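Local structure of acyl-CoA dehydrogenase (Slackia heliotrinireducens, 4RM7) at residues A[144-148]-A[149-153]; A[97-100]-A[101-105]; A[66-70]-A[71-75]; A[220-223]-A[224-228]. The protein belongs to the acyl-CoA dehydrogenase family, whose fold joins a helical N-terminal domain, a beta-sheet middle domain and a helical C-terminal domain. All blocks are in the same frame, centred on the assembly; numbering follows the deposited sequence.

Interaction 1: A[144-148]-A[149-153]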
loop_
_atom_site.group_PDB
_atom_site.type_symbol
_atom_site.label_atom_id
_atom_site.label_comp_id
_atom_site.label_asym_id
_atom_site.label_seq_id
_atom_site.Cartn_x
_atom_site.Cartn_y
_atom_site.Cartn_z
ATOM N N VAL A 144 2.519 7.041 45.605
ATOM C CA VAL A 144 2.001 7.578 46.843
ATOM C C VAL A 144 2.988 7.204 47.923
ATOM O O VAL A 144 3.376 6.058 48.038
ATOM C CB VAL A 144 0.616 7.038 47.187
ATOM C CG1 VAL A 144 0.223 7.468 48.581
ATOM C CG2 VAL A 144 -0.399 7.552 46.196
ATOM N N THR A 145 3.401 8.178 48.709
ATOM C CA THR A 145 4.392 7.941 49.732
ATOM C C THR A 145 3.967 8.602 51.014
ATOM O O THR A 145 3.132 9.489 51.016
ATOM C CB THR A 145 5.760 8.482 49.327
ATOM O OG1 THR A 145 5.703 9.903 49.273
ATOM C CG2 THR A 145 6.144 7.968 47.977
ATOM N N ARG A 146 4.528 8.134 52.117
ATOM C CA ARG A 146 4.258 8.715 53.416
ATOM C C ARG A 146 5.351 9.706 53.728
ATOM O O ARG A 146 6.516 9.453 53.456
ATOM C CB ARG A 146 4.212 7.637 54.495
ATOM C CG ARG A 146 3.273 7.970 55.642
ATOM C CD ARG A 146 3.357 6.952 56.763
ATOM N NE ARG A 146 2.398 5.868 56.601
ATOM C CZ ARG A 146 2.713 4.677 56.118
ATOM N NH1 ARG A 146 1.782 3.743 55.999
ATOM N NH2 ARG A 146 3.958 4.423 55.748
ATOM N N GLU A 147 4.980 10.857 54.264
ATOM C CA GLU A 147 5.983 11.824 54.654
ATOM C C GLU A 147 6.243 11.678 56.136
ATOM O O GLU A 147 7.310 11.239 56.559
ATOM C CB GLU A 147 5.474 13.225 54.372
ATOM C CG GLU A 147 5.392 13.550 52.895
ATOM C CD GLU A 147 5.855 14.952 52.583
ATOM O OE1 GLU A 147 5.196 15.903 53.036
ATOM O OE2 GLU A 147 6.874 15.092 51.887
ATOM N N GLY A 148 5.243 12.021 56.928
ATOM C CA GLY A 148 5.279 11.716 58.334
ATOM C C GLY A 148 3.979 11.061 58.698
ATOM O O GLY A 148 3.857 9.849 58.731
ATOM N N ASP A 149 2.991 11.902 58.932
ATOM C CA ASP A 149 1.663 11.479 59.319
ATOM C C ASP A 149 0.728 11.590 58.132
ATOM O O ASP A 149 -0.488 11.560 58.281
ATOM C CB ASP A 149 1.161 12.350 60.465
ATOM C CG ASP A 149 -0.142 11.855 61.046
ATOM O OD1 ASP A 149 -0.108 10.986 61.945
ATOM O OD2 ASP A 149 -1.202 12.342 60.604
ATOM N N THR A 150 1.309 11.762 56.952
ATOM C CA THR A 150 0.546 12.051 55.755
ATOM C C THR A 150 0.899 11.136 54.606
ATOM O O THR A 150 1.995 10.593 54.542
ATOM C CB THR A 150 0.840 13.470 55.281
ATOM O OG1 THR A 150 2.251 13.693 55.353
ATOM C CG2 THR A 150 0.131 14.468 56.154
ATOM N N LEU A 151 -0.054 10.985 53.695
ATOM C CA LEU A 151 0.146 10.262 52.455
ATOM C C LEU A 151 0.186 11.273 51.326
ATOM O O LEU A 151 -0.709 12.092 51.186
ATOM C CB LEU A 151 -1.007 9.295 52.230
ATOM C CG LEU A 151 -1.167 8.189 53.262
ATOM C CD1 LEU A 151 -2.280 7.236 52.874
ATOM C CD2 LEU A 151 0.144 7.445 53.419
ATOM N N VAL A 152 1.237 11.223 50.528
ATOM C CA VAL A 152 1.438 12.217 49.493
ATOM C C VAL A 152 1.621 11.627 48.095
ATOM O O VAL A 152 2.414 10.723 47.896
ATOM C CB VAL A 152 2.639 13.095 49.848
ATOM C CG1 VAL A 152 3.925 12.310 49.693
ATOM C CG2 VAL A 152 2.652 14.348 49.002
HETATM N N MSE A 153 0.899 12.172 47.125
HETATM C CA MSE A 153 0.910 11.638 45.772
HETATM C C MSE A 153 1.668 12.543 44.796
HETATM O O MSE A 153 1.485 13.763 44.793
HETATM C CB MSE A 153 -0.519 11.419 45.281
HETATM C CG MSE A 153 -0.599 10.913 43.840
HETATM SE SE MSE A 153 -2.430 10.748 43.134
HETATM C CE MSE A 153 -2.975 9.087 44.001
#
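V144 and M153 face each other as a non-hydrogen-bonded antiparallel pair, and their side chains cross obliquely. The CG2 branch of V144 does the touching. It lies 3.7 Å from CE of M153, a selenomethionine. The M153 chain runs straight out to its selenium and then bends (chi3 -78°), which brings CE against the valine. L151 stands on the same face, with its CB 4.3 Å from V144 CG1. R146 lies alongside L151 and points the same way. Its CG comes within 3.9 Å of L151 CD2, while its guanidinium continues to the carbonyl of T177. W188 of strand 184-191 packs on this face against V144, L151 and M153.

T145 and V152 occupy the other face, side by side and pointing the same way. The hydroxyl of T145 sits beside CG1 of V152. These two residues form the hydrogen-bonded pair. T145 N reaches V152 O at 2.8 Å. V152 N reaches T145 O at 2.6 Å, with an almost straight N-H...O angle of 169°. From the loop, E147 slants across V152, its CG 3.7 Å from V152 CG1. Its CB is 3.4 Å from OG1 of T150. At T150, chi1 is 44°, which sets the hydroxyl between the backbone N and the carbonyl carbon and turns it to E147. The bond from E147 N to T150 O, 3.0 Å, closes the turn round G148 and D149. Strands 143-146 and 151-161 thus make a beta hairpin in the sheet of the middle domain characteristic of the acyl-CoA dehydrogenase fold.

Interaction 2: A[97-100]-A[101-105]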
loop_
_atom_site.group_PDB
_atom_site.type_symbol
_atom_site.label_atom_id
_atom_site.label_comp_id
_atom_site.label_asym_id
_atom_site.label_seq_id
_atom_site.Cartn_x
_atom_site.Cartn_y
_atom_site.Cartn_z
ATOM N N LEU A 97 -17.012 3.066 33.814
ATOM C CA LEU A 97 -17.961 2.443 34.709
ATOM C C LEU A 97 -17.476 1.062 35.075
ATOM O O LEU A 97 -17.435 0.681 36.243
ATOM C CB LEU A 97 -19.332 2.351 34.052
ATOM C CG LEU A 97 -20.424 1.920 35.025
ATOM C CD1 LEU A 97 -20.395 2.818 36.258
ATOM C CD2 LEU A 97 -21.790 1.941 34.360
ATOM N N GLN A 98 -17.105 0.321 34.048
ATOM C CA GLN A 98 -16.647 -1.048 34.204
ATOM C C GLN A 98 -15.395 -1.121 35.072
ATOM O O GLN A 98 -15.324 -1.924 36.004
ATOM C CB GLN A 98 -16.388 -1.655 32.837
ATOM C CG GLN A 98 -16.201 -3.141 32.858
ATOM C CD GLN A 98 -16.304 -3.733 31.477
ATOM O OE1 GLN A 98 -16.881 -3.123 30.570
ATOM N NE2 GLN A 98 -15.728 -4.918 31.297
ATOM N N ILE A 99 -14.423 -0.264 34.762
ATOM C CA ILE A 99 -13.178 -0.172 35.517
ATOM C C ILE A 99 -13.402 0.208 36.982
ATOM O O ILE A 99 -12.775 -0.359 37.882
ATOM C CB ILE A 99 -12.234 0.840 34.869
ATOM C CG1 ILE A 99 -11.628 0.248 33.606
ATOM C CG2 ILE A 99 -11.122 1.236 35.810
ATOM C CD1 ILE A 99 -10.788 1.238 32.850
ATOM N N LEU A 100 -14.297 1.154 37.229
ATOM C CA LEU A 100 -14.637 1.501 38.606
ATOM C C LEU A 100 -15.200 0.302 39.368
ATOM O O LEU A 100 -14.774 0.034 40.491
ATOM C CB LEU A 100 -15.644 2.650 38.665
ATOM C CG LEU A 100 -15.962 2.993 40.121
ATOM C CD1 LEU A 100 -14.715 3.500 40.773
ATOM C CD2 LEU A 100 -17.090 3.991 40.270
ATOM N N GLU A 101 -16.153 -0.409 38.764
ATOM C CA GLU A 101 -16.773 -1.566 39.415
ATOM C C GLU A 101 -15.743 -2.623 39.771
ATOM O O GLU A 101 -15.773 -3.188 40.865
ATOM C CB GLU A 101 -17.850 -2.189 38.530
ATOM C CG GLU A 101 -19.147 -1.397 38.459
ATOM C CD GLU A 101 -20.179 -2.011 37.510
ATOM O OE1 GLU A 101 -19.824 -2.876 36.681
ATOM O OE2 GLU A 101 -21.357 -1.623 37.596
ATOM N N ALA A 102 -14.822 -2.870 38.849
ATOM C CA ALA A 102 -13.794 -3.893 39.027
ATOM C C ALA A 102 -12.900 -3.634 40.232
ATOM O O ALA A 102 -12.543 -4.571 40.940
ATOM C CB ALA A 102 -12.944 -4.009 37.758
ATOM N N PHE A 103 -12.546 -2.375 40.486
ATOM C CA PHE A 103 -11.509 -2.093 41.486
ATOM C C PHE A 103 -12.020 -1.550 42.816
ATOM O O PHE A 103 -11.250 -1.410 43.774
ATOM C CB PHE A 103 -10.485 -1.117 40.914
ATOM C CG PHE A 103 -9.528 -1.753 39.967
ATOM C CD1 PHE A 103 -8.368 -2.354 40.436
ATOM C CD2 PHE A 103 -9.785 -1.771 38.614
ATOM C CE1 PHE A 103 -7.478 -2.951 39.569
ATOM C CE2 PHE A 103 -8.899 -2.371 37.742
ATOM C CZ PHE A 103 -7.745 -2.960 38.222
ATOM N N ALA A 104 -13.312 -1.252 42.888
ATOM C CA ALA A 104 -13.863 -0.672 44.106
ATOM C C ALA A 104 -15.023 -1.490 44.649
ATOM O O ALA A 104 -15.736 -2.148 43.890
ATOM C CB ALA A 104 -14.306 0.758 43.852
ATOM N N SER A 105 -15.212 -1.426 45.965
ATOM C CA SER A 105 -16.313 -2.108 46.629
ATOM C C SER A 105 -17.653 -1.592 46.157
ATOM O O SER A 105 -17.750 -0.503 45.601
ATOM C CB SER A 105 -16.219 -1.932 48.141
ATOM O OG SER A 105 -16.430 -0.580 48.502
#
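The carbonyl oxygen of L100 is shared by two backbone N-H groups, those of F103 and A104. F103 N is 3.3 Å from L100 O and comes from 65° above the carbonyl plane. A104 N is 3.1 Å from L100 O in a bent, weak bond. This is the C-terminal end of helix 90-103 in the helical N-terminal domain. Further back the helix keeps its regular i to i+4 pattern. E101 N reaches L97 O at 3.0 Å, and A102 N reaches Q98 O, also at 3.0 Å. The pattern frays at F103, whose N-H is divided between L100 O and a weak bond to I99 O. A104 then leaves helical geometry, and S105 caps helix 106-119 through its OG, which bonds to Q108 N.

E101 runs back along the helix with its chain extended beyond CG. Its first torsion (chi1 -75°) brings CG to 3.5 Å from L97 O. The carboxylate meets partners beyond the helix: OE1 takes R62 and the hydroxyl of Y68, and OE2 takes R113. The two arginines and the hydroxyl would probably favour its anionic form. On the apolar side, I99 CG2 is 4.3 Å from F103 CD2. The F103 ring also meets F187. L100 points its CG opposite its backbone N (chi1 -179°), and this carries the leucine toward helix 106-119, where it touches T109 and F112. There its CD1 methyl lies 4.1 Å from CB of A104. The F103 ring presents its edge to I99 O, with CD2 3.4 Å from that oxygen.

Interaction 3: A[66-70]-A[71-75]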
loop_
_atom_site.group_PDB
_atom_site.type_symbol
_atom_site.label_atom_id
_atom_site.label_comp_id
_atom_site.label_asym_id
_atom_site.label_seq_id
_atom_site.Cartn_x
_atom_site.Cartn_y
_atom_site.Cartn_z
ATOM N N ARG A 66 -22.539 -11.035 35.933
ATOM C CA ARG A 66 -21.090 -11.240 35.897
ATOM C C ARG A 66 -20.406 -10.241 34.968
ATOM O O ARG A 66 -19.517 -9.494 35.372
ATOM C CB ARG A 66 -20.755 -12.664 35.452
ATOM C CG ARG A 66 -21.562 -13.744 36.147
ATOM C CD ARG A 66 -21.225 -15.123 35.605
ATOM N NE ARG A 66 -21.376 -15.209 34.152
ATOM C CZ ARG A 66 -22.473 -15.645 33.534
ATOM N NH1 ARG A 66 -23.526 -16.032 34.244
ATOM N NH2 ARG A 66 -22.518 -15.694 32.204
ATOM N N THR A 67 -20.831 -10.228 33.712
ATOM C CA THR A 67 -20.225 -9.357 32.714
ATOM C C THR A 67 -21.268 -8.535 31.959
ATOM O O THR A 67 -22.461 -8.842 31.988
ATOM C CB THR A 67 -19.424 -10.173 31.690
ATOM O OG1 THR A 67 -20.335 -10.912 30.870
ATOM C CG2 THR A 67 -18.488 -11.143 32.390
ATOM N N TYR A 68 -20.810 -7.492 31.278
ATOM C CA TYR A 68 -21.651 -6.805 30.317
ATOM C C TYR A 68 -21.822 -7.663 29.048
ATOM O O TYR A 68 -21.140 -8.679 28.862
ATOM C CB TYR A 68 -21.060 -5.441 29.984
ATOM C CG TYR A 68 -21.065 -4.513 31.175
ATOM C CD1 TYR A 68 -22.151 -3.678 31.421
ATOM C CD2 TYR A 68 -20.001 -4.491 32.078
ATOM C CE1 TYR A 68 -22.172 -2.840 32.518
ATOM C CE2 TYR A 68 -20.017 -3.650 33.181
ATOM C CZ TYR A 68 -21.110 -2.833 33.394
ATOM O OH TYR A 68 -21.147 -1.996 34.478
ATOM N N ASP A 69 -22.755 -7.270 28.190
ATOM C CA ASP A 69 -22.936 -7.939 26.911
ATOM C C ASP A 69 -22.198 -7.135 25.836
ATOM O O ASP A 69 -22.744 -6.166 25.281
ATOM C CB ASP A 69 -24.419 -8.075 26.569
ATOM C CG ASP A 69 -25.178 -8.982 27.545
ATOM O OD1 ASP A 69 -24.575 -9.938 28.095
ATOM O OD2 ASP A 69 -26.394 -8.743 27.755
ATOM N N LEU A 70 -20.961 -7.542 25.551
ATOM C CA LEU A 70 -20.045 -6.745 24.726
ATOM C C LEU A 70 -20.499 -6.552 23.264
ATOM O O LEU A 70 -20.396 -5.451 22.728
ATOM C CB LEU A 70 -18.647 -7.370 24.747
ATOM C CG LEU A 70 -17.539 -6.489 24.172
ATOM C CD1 LEU A 70 -17.466 -5.162 24.873
ATOM C CD2 LEU A 70 -16.226 -7.164 24.311
ATOM N N PHE A 71 -20.992 -7.609 22.624
ATOM C CA PHE A 71 -21.505 -7.483 21.268
ATOM C C PHE A 71 -22.621 -6.444 21.231
ATOM O O PHE A 71 -22.660 -5.609 20.329
ATOM C CB PHE A 71 -22.012 -8.820 20.737
ATOM C CG PHE A 71 -22.481 -8.766 19.311
ATOM C CD1 PHE A 71 -21.670 -8.225 18.318
ATOM C CD2 PHE A 71 -23.728 -9.258 18.948
ATOM C CE1 PHE A 71 -22.099 -8.171 16.978
ATOM C CE2 PHE A 71 -24.173 -9.203 17.605
ATOM C CZ PHE A 71 -23.353 -8.665 16.624
ATOM N N ALA A 72 -23.509 -6.479 22.224
ATOM C CA ALA A 72 -24.586 -5.489 22.306
ATOM C C ALA A 72 -24.036 -4.071 22.427
ATOM O O ALA A 72 -24.489 -3.156 21.732
ATOM C CB ALA A 72 -25.510 -5.794 23.476
ATOM N N GLN A 73 -23.067 -3.900 23.320
ATOM C CA GLN A 73 -22.403 -2.621 23.495
ATOM C C GLN A 73 -21.789 -2.118 22.187
ATOM O O GLN A 73 -21.863 -0.931 21.868
ATOM C CB GLN A 73 -21.330 -2.739 24.569
ATOM C CG GLN A 73 -21.872 -2.738 25.982
ATOM C CD GLN A 73 -20.774 -3.002 27.005
ATOM O OE1 GLN A 73 -19.815 -3.742 26.727
ATOM N NE2 GLN A 73 -20.896 -2.392 28.187
ATOM N N VAL A 74 -21.192 -3.037 21.439
ATOM C CA VAL A 74 -20.596 -2.741 20.154
ATOM C C VAL A 74 -21.625 -2.267 19.130
ATOM O O VAL A 74 -21.396 -1.298 18.395
ATOM C CB VAL A 74 -19.857 -3.974 19.633
ATOM C CG1 VAL A 74 -19.672 -3.922 18.123
ATOM C CG2 VAL A 74 -18.537 -4.089 20.339
ATOM N N LEU A 75 -22.771 -2.931 19.090
ATOM C CA LEU A 75 -23.832 -2.495 18.193
ATOM C C LEU A 75 -24.303 -1.089 18.577
ATOM O O LEU A 75 -24.566 -0.263 17.699
ATOM C CB LEU A 75 -25.004 -3.480 18.206
ATOM C CG LEU A 75 -24.723 -4.896 17.696
ATOM C CD1 LEU A 75 -25.959 -5.781 17.888
ATOM C CD2 LEU A 75 -24.269 -4.892 16.225
#
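D69 sits at the N-cap of helix 70-84, and its carbonyl receives the N-H of Q73 in the carbonyl plane, Q73 N to D69 O being 3.0 Å. The next bond follows at once, V74 N to L70 O at 2.9 Å.

Q73 folds back over the start of its own helix. Its CG lies anti to the carbonyl carbon (chi1 -77°), and the chain then extends toward Y68. The amide ends beside that tyrosine: NE2 is 3.5 Å from Y68 CB. The two side chains cross at a slant, yet the ring and amide planes are only 12° apart. On its other branch, Q73 OE1 lies 3.3 Å from CD1 of L70, where the two side chains cross at about a right angle. NE2 of Q73 is satisfied by the carbonyl of V59. A72 sits beside the cap residue, its CB 4.0 Å from D69 CB. One turn on, L75 CD1 lies 3.8 Å above one face of the F71 ring, toward the rim. Y303 meets that ring edge-to-face, and R307 makes a cation-pi contact with it.

The side chain of D69 does not cap the helix. It turns to R63 and to the backbone N of G58 instead. The carboxylate of D310, from helix 282-311, takes the N-H groups of L70 and F71. A helix start of the N-terminal domain is therefore capped by an acid of the C-terminal helices. The N-H groups of L70 and F71 are thus paired, and the helix dipole would probably favour the charged form of D310.

Interaction 4: A[220-223]-A[224-228]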
loop_
_atom_site.group_PDB
_atom_site.type_symbol
_atom_site.label_atom_id
_atom_site.label_comp_id
_atom_site.label_asym_id
_atom_site.label_seq_id
_atom_site.Cartn_x
_atom_site.Cartn_y
_atom_site.Cartn_z
ATOM N N VAL A 220 0.243 15.891 46.510
ATOM C CA VAL A 220 -1.155 15.972 46.895
ATOM C C VAL A 220 -1.457 15.048 48.064
ATOM O O VAL A 220 -1.177 13.852 48.010
ATOM C CB VAL A 220 -2.069 15.635 45.722
ATOM C CG1 VAL A 220 -3.519 15.706 46.162
ATOM C CG2 VAL A 220 -1.802 16.594 44.582
ATOM N N GLU A 221 -2.005 15.620 49.132
ATOM C CA GLU A 221 -2.398 14.841 50.300
ATOM C C GLU A 221 -3.591 13.963 49.973
ATOM O O GLU A 221 -4.662 14.458 49.607
ATOM C CB GLU A 221 -2.750 15.747 51.472
ATOM C CG GLU A 221 -1.625 16.641 51.923
ATOM C CD GLU A 221 -1.647 16.893 53.417
ATOM O OE1 GLU A 221 -2.599 16.447 54.107
ATOM O OE2 GLU A 221 -0.691 17.530 53.897
ATOM N N VAL A 222 -3.412 12.657 50.109
ATOM C CA VAL A 222 -4.508 11.740 49.850
ATOM C C VAL A 222 -4.893 11.006 51.129
ATOM O O VAL A 222 -4.033 10.581 51.897
ATOM C CB VAL A 222 -4.150 10.737 48.720
ATOM C CG1 VAL A 222 -3.958 11.482 47.405
ATOM C CG2 VAL A 222 -2.902 9.938 49.063
ATOM N N LYS A 223 -6.192 10.889 51.376
ATOM C CA LYS A 223 -6.667 10.183 52.564
ATOM C C LYS A 223 -6.764 8.677 52.293
ATOM O O LYS A 223 -6.907 8.252 51.151
ATOM C CB LYS A 223 -8.016 10.755 53.018
ATOM C CG LYS A 223 -7.894 12.112 53.704
ATOM C CD LYS A 223 -9.257 12.713 54.059
ATOM C CE LYS A 223 -9.136 14.136 54.641
ATOM N NZ LYS A 223 -8.706 15.175 53.625
ATOM N N GLU A 224 -6.666 7.872 53.344
ATOM C CA GLU A 224 -6.721 6.420 53.195
ATOM C C GLU A 224 -8.074 5.957 52.646
ATOM O O GLU A 224 -8.149 4.998 51.869
ATOM C CB GLU A 224 -6.422 5.741 54.533
ATOM C CG GLU A 224 -6.534 4.219 54.519
ATOM C CD GLU A 224 -5.449 3.539 53.693
ATOM O OE1 GLU A 224 -4.514 4.233 53.240
ATOM O OE2 GLU A 224 -5.531 2.304 53.501
ATOM N N SER A 225 -9.134 6.662 53.031
ATOM C CA SER A 225 -10.492 6.332 52.602
ATOM C C SER A 225 -10.696 6.503 51.094
ATOM O O SER A 225 -11.700 6.056 50.548
ATOM C CB SER A 225 -11.514 7.194 53.357
ATOM O OG SER A 225 -11.482 8.548 52.930
ATOM N N TRP A 226 -9.746 7.152 50.429
ATOM C CA TRP A 226 -9.843 7.394 48.992
ATOM C C TRP A 226 -9.361 6.196 48.174
ATOM O O TRP A 226 -9.724 6.055 47.008
ATOM C CB TRP A 226 -9.039 8.641 48.600
ATOM C CG TRP A 226 -9.559 9.918 49.197
ATOM C CD1 TRP A 226 -10.695 10.074 49.930
ATOM C CD2 TRP A 226 -8.954 11.215 49.114
ATOM N NE1 TRP A 226 -10.837 11.383 50.312
ATOM C CE2 TRP A 226 -9.785 12.107 49.818
ATOM C CE3 TRP A 226 -7.791 11.709 48.518
ATOM C CZ2 TRP A 226 -9.489 13.469 49.940
ATOM C CZ3 TRP A 226 -7.496 13.061 48.645
ATOM C CH2 TRP A 226 -8.343 13.921 49.348
ATOM N N ARG A 227 -8.537 5.341 48.774
ATOM C CA ARG A 227 -7.998 4.190 48.049
ATOM C C ARG A 227 -9.103 3.189 47.725
ATOM O O ARG A 227 -9.944 2.883 48.578
ATOM C CB ARG A 227 -6.896 3.498 48.848
ATOM C CG ARG A 227 -6.085 2.506 48.036
ATOM C CD ARG A 227 -5.647 1.321 48.873
ATOM N NE ARG A 227 -4.915 1.718 50.073
ATOM C CZ ARG A 227 -3.606 1.943 50.105
ATOM N NH1 ARG A 227 -3.016 2.297 51.241
ATOM N NH2 ARG A 227 -2.887 1.816 48.992
ATOM N N LEU A 228 -9.106 2.690 46.491
ATOM C CA LEU A 228 -10.110 1.722 46.083
ATOM C C LEU A 228 -9.791 0.368 46.701
ATOM O O LEU A 228 -8.682 -0.140 46.552
ATOM C CB LEU A 228 -10.187 1.612 44.560
ATOM C CG LEU A 228 -10.776 2.765 43.733
ATOM C CD1 LEU A 228 -11.212 2.261 42.348
ATOM C CD2 LEU A 228 -11.928 3.454 44.456
#
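At W226 the first torsion (chi1 -64°) sets CG anti to the carbonyl carbon, and a second near zero (chi2 -6°) lays the indole under CB of K223. The result is a CH-pi contact. K223 CB stands 3.9 Å from the centroid of the five-membered ring, 8° off its normal. CG of K223 is likewise anti to its carbonyl carbon, and the lysine chain runs on over the benzene half, NZ 4.1 Å from W226 CZ2. The backbone N of K223 also lies over a face, 3.4 Å above the indole plane and nearer its rim. The benzene half reaches back to V222, whose CB is 3.8 Å from W226 CE3. Further along, E221 O is 3.3 Å from W226 CZ3.

Here the chain leaves strand 212-221 of the middle-domain sheet and makes a 3-10 turn, 224-226, on its way to helix 234-270. W226 N bonds to K223 O at 3.1 Å across that turn, with the donor well above the carbonyl plane. The indole also touches P191, at the end of strand 184-191. E224, at the start of the turn, and R227, just after it, form a salt bridge, OE1 to NH1 3.2 Å, although its individual hydrogen bonds are weak. R227 NH2 pairs with D175.

How the interactions relate
Along the chain the contacts come in the order 3, 2, 1, 4, in series; none nests in or crosses another. Interaction 3 starts helix 70-84, and interaction 2 ends the next helix, 90-103. These two touch through Y68, whose hydroxyl meets E101 and whose ring lies by Q98. Interaction 1 closes the tip of a hairpin in the middle domain. Interaction 4 forms the turn where the neighbouring strand, 212-221, leaves the same sheet. The two meet by backbone bonds, M153 N to V220 O and V222 N to L151 O. L228 of interaction 4 packs on L100, F103 and A104 of interaction 2, so sheet and helices join there.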